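Local coordinates for spore coat polysaccharide biosynthesis protein SpsE (Bacillus subtilis, PDB 1VLI) that probably acts as an N-acylneuraminate-9-phosphate synthase-like enzyme in the making of the spore coat polysaccharide, at residues F30-A35 against I116-V121. Residues are numbered along the deposited sequence; the frame is centred on the assembly and turned at random.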
loop_
_atom_site.group_PDB
_atom_site.type_symbol
_atom_site.label_atom_id
_atom_site.label_comp_id
_atom_site.label_asym_id
_atom_site.label_seq_id
_atom_site.Cartn_x
_atom_site.Cartn_y
_atom_site.Cartn_z
ATOM N N PHE A 30 -5.701 5.399 -14.108
ATOM C CA PHE A 30 -5.312 3.987 -13.982
ATOM C C PHE A 30 -6.134 3.364 -12.856
ATOM O O PHE A 30 -6.021 3.780 -11.668
ATOM C CB PHE A 30 -3.809 3.877 -13.701
ATOM C CG PHE A 30 -3.276 2.471 -13.770
ATOM C CD1 PHE A 30 -2.893 1.901 -14.979
ATOM C CD2 PHE A 30 -3.139 1.727 -12.606
ATOM C CE1 PHE A 30 -2.407 0.561 -15.027
ATOM C CE2 PHE A 30 -2.648 0.446 -12.623
ATOM C CZ PHE A 30 -2.289 -0.161 -13.860
ATOM N N ILE A 31 -6.969 2.386 -13.233
ATOM C CA ILE A 31 -7.940 1.780 -12.300
ATOM C C ILE A 31 -7.527 0.422 -11.803
ATOM O O ILE A 31 -7.319 -0.530 -12.597
ATOM C CB ILE A 31 -9.375 1.712 -12.901
ATOM C CG1 ILE A 31 -9.800 3.060 -13.438
ATOM C CG2 ILE A 31 -10.376 1.201 -11.857
ATOM C CD1 ILE A 31 -11.040 3.049 -14.275
ATOM N N ILE A 32 -7.429 0.326 -10.477
ATOM C CA ILE A 32 -6.994 -0.903 -9.801
ATOM C C ILE A 32 -8.183 -1.537 -9.093
ATOM O O ILE A 32 -8.725 -0.964 -8.135
ATOM C CB ILE A 32 -5.927 -0.572 -8.810
ATOM C CG1 ILE A 32 -4.787 0.203 -9.475
ATOM C CG2 ILE A 32 -5.361 -1.792 -8.117
ATOM C CD1 ILE A 32 -3.846 0.900 -8.426
ATOM N N ALA A 33 -8.615 -2.709 -9.579
ATOM C CA ALA A 33 -9.620 -3.461 -8.841
ATOM C C ALA A 33 -8.931 -4.322 -7.792
ATOM O O ALA A 33 -8.072 -5.140 -8.121
ATOM C CB ALA A 33 -10.444 -4.283 -9.766
ATOM N N GLU A 34 -9.305 -4.133 -6.531
ATOM C CA GLU A 34 -8.616 -4.741 -5.398
ATOM C C GLU A 34 -9.428 -5.957 -4.899
ATOM O O GLU A 34 -10.486 -5.824 -4.254
ATOM C CB GLU A 34 -8.302 -3.635 -4.345
ATOM C CG GLU A 34 -8.344 -3.955 -2.852
ATOM C CD GLU A 34 -7.096 -4.635 -2.327
ATOM O OE1 GLU A 34 -6.576 -5.581 -2.973
ATOM O OE2 GLU A 34 -6.653 -4.231 -1.233
ATOM N N ALA A 35 -8.942 -7.149 -5.288
ATOM C CA ALA A 35 -9.582 -8.439 -4.997
ATOM C C ALA A 35 -9.287 -8.933 -3.580
ATOM O O ALA A 35 -10.106 -9.646 -2.991
ATOM C CB ALA A 35 -9.175 -9.493 -6.041
ATOM N N ILE A 116 -3.626 -6.108 -15.605
ATOM C CA ILE A 116 -2.307 -6.088 -15.026
ATOM C C ILE A 116 -2.430 -6.555 -13.589
ATOM O O ILE A 116 -3.093 -5.900 -12.756
ATOM C CB ILE A 116 -1.716 -4.654 -15.076
ATOM C CG1 ILE A 116 -1.543 -4.173 -16.533
ATOM C CG2 ILE A 116 -0.404 -4.572 -14.273
ATOM C CD1 ILE A 116 -1.304 -2.649 -16.647
ATOM N N PHE A 117 -1.768 -7.669 -13.305
ATOM C CA PHE A 117 -1.683 -8.220 -11.978
ATOM C C PHE A 117 -0.766 -7.373 -11.127
ATOM O O PHE A 117 0.355 -7.039 -11.539
ATOM C CB PHE A 117 -1.137 -9.643 -12.038
ATOM C CG PHE A 117 -0.943 -10.282 -10.680
ATOM C CD1 PHE A 117 -1.980 -11.011 -10.080
ATOM C CD2 PHE A 117 0.265 -10.150 -9.992
ATOM C CE1 PHE A 117 -1.800 -11.596 -8.810
ATOM C CE2 PHE A 117 0.443 -10.722 -8.725
ATOM C CZ PHE A 117 -0.588 -11.450 -8.142
ATOM N N LEU A 118 -1.260 -7.035 -9.935
ATOM C CA LEU A 118 -0.479 -6.314 -8.931
ATOM C C LEU A 118 -0.629 -6.926 -7.555
ATOM O O LEU A 118 -1.682 -7.460 -7.205
ATOM C CB LEU A 118 -0.912 -4.852 -8.861
ATOM C CG LEU A 118 -0.670 -3.976 -10.083
ATOM C CD1 LEU A 118 -1.333 -2.674 -9.791
ATOM C CD2 LEU A 118 0.804 -3.769 -10.342
ATOM N N SER A 119 0.428 -6.834 -6.763
ATOM C CA SER A 119 0.336 -7.186 -5.353
ATOM C C SER A 119 1.129 -6.198 -4.475
ATOM O O SER A 119 1.770 -5.267 -4.975
ATOM C CB SER A 119 0.844 -8.611 -5.154
ATOM O OG SER A 119 0.277 -9.163 -3.997
ATOM N N THR A 120 1.136 -6.475 -3.176
ATOM C CA THR A 120 1.764 -5.631 -2.160
ATOM C C THR A 120 2.917 -6.350 -1.486
ATOM O O THR A 120 2.799 -7.539 -1.146
ATOM C CB THR A 120 0.709 -5.302 -1.086
ATOM O OG1 THR A 120 -0.428 -4.756 -1.744
ATOM C CG2 THR A 120 1.161 -4.198 -0.173
ATOM N N VAL A 121 4.015 -5.628 -1.268
ATOM C CA VAL A 121 5.129 -6.158 -0.481
ATOM C C VAL A 121 5.290 -5.441 0.857
ATOM O O VAL A 121 4.962 -4.259 0.982
ATOM C CB VAL A 121 6.452 -6.187 -1.274
ATOM C CG1 VAL A 121 6.262 -7.014 -2.510
ATOM C CG2 VAL A 121 6.906 -4.821 -1.653
#
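A chi1 of -171° swings the Phe-30 ring away from its backbone N and toward Ile-116, whose CG1 lies anti to the carbonyl carbon (chi1 -63°), with CD1 extended beyond it to the ring. This methyl arrives at the ring edge, in the ring plane, 3.8 Å from Phe-30 CE1, and the two side chains cross at about a right angle. Farther round the same rim, Leu-118 CD1 lies 4.4 Å from Phe-30 CE2, again near the plane. The same Leu-118 CD1 stands 4.5 Å from Ile-32 CG2, a looser touch. The contact is wholly apolar; no hydrogen bond joins the segments, and only 142 Å² is buried between them. The axes of strands 30-35 and 116-118 come no closer than 8.8 Å and are inclined at 55°, too distant for backbone pairing. Such a splay suits next-but-one strands of a TIM barrel, the fold of the NeuB family, with these side chains packing in its interior; the zinc ion is about 10 Å from the Ile-32 side chain. Strand 60-63 runs between the two, Ala-60 touching both Phe-30 and Leu-118, while strand 244-248 flanks 30-36 on its other edge and helix 266-285 covers Ile-31.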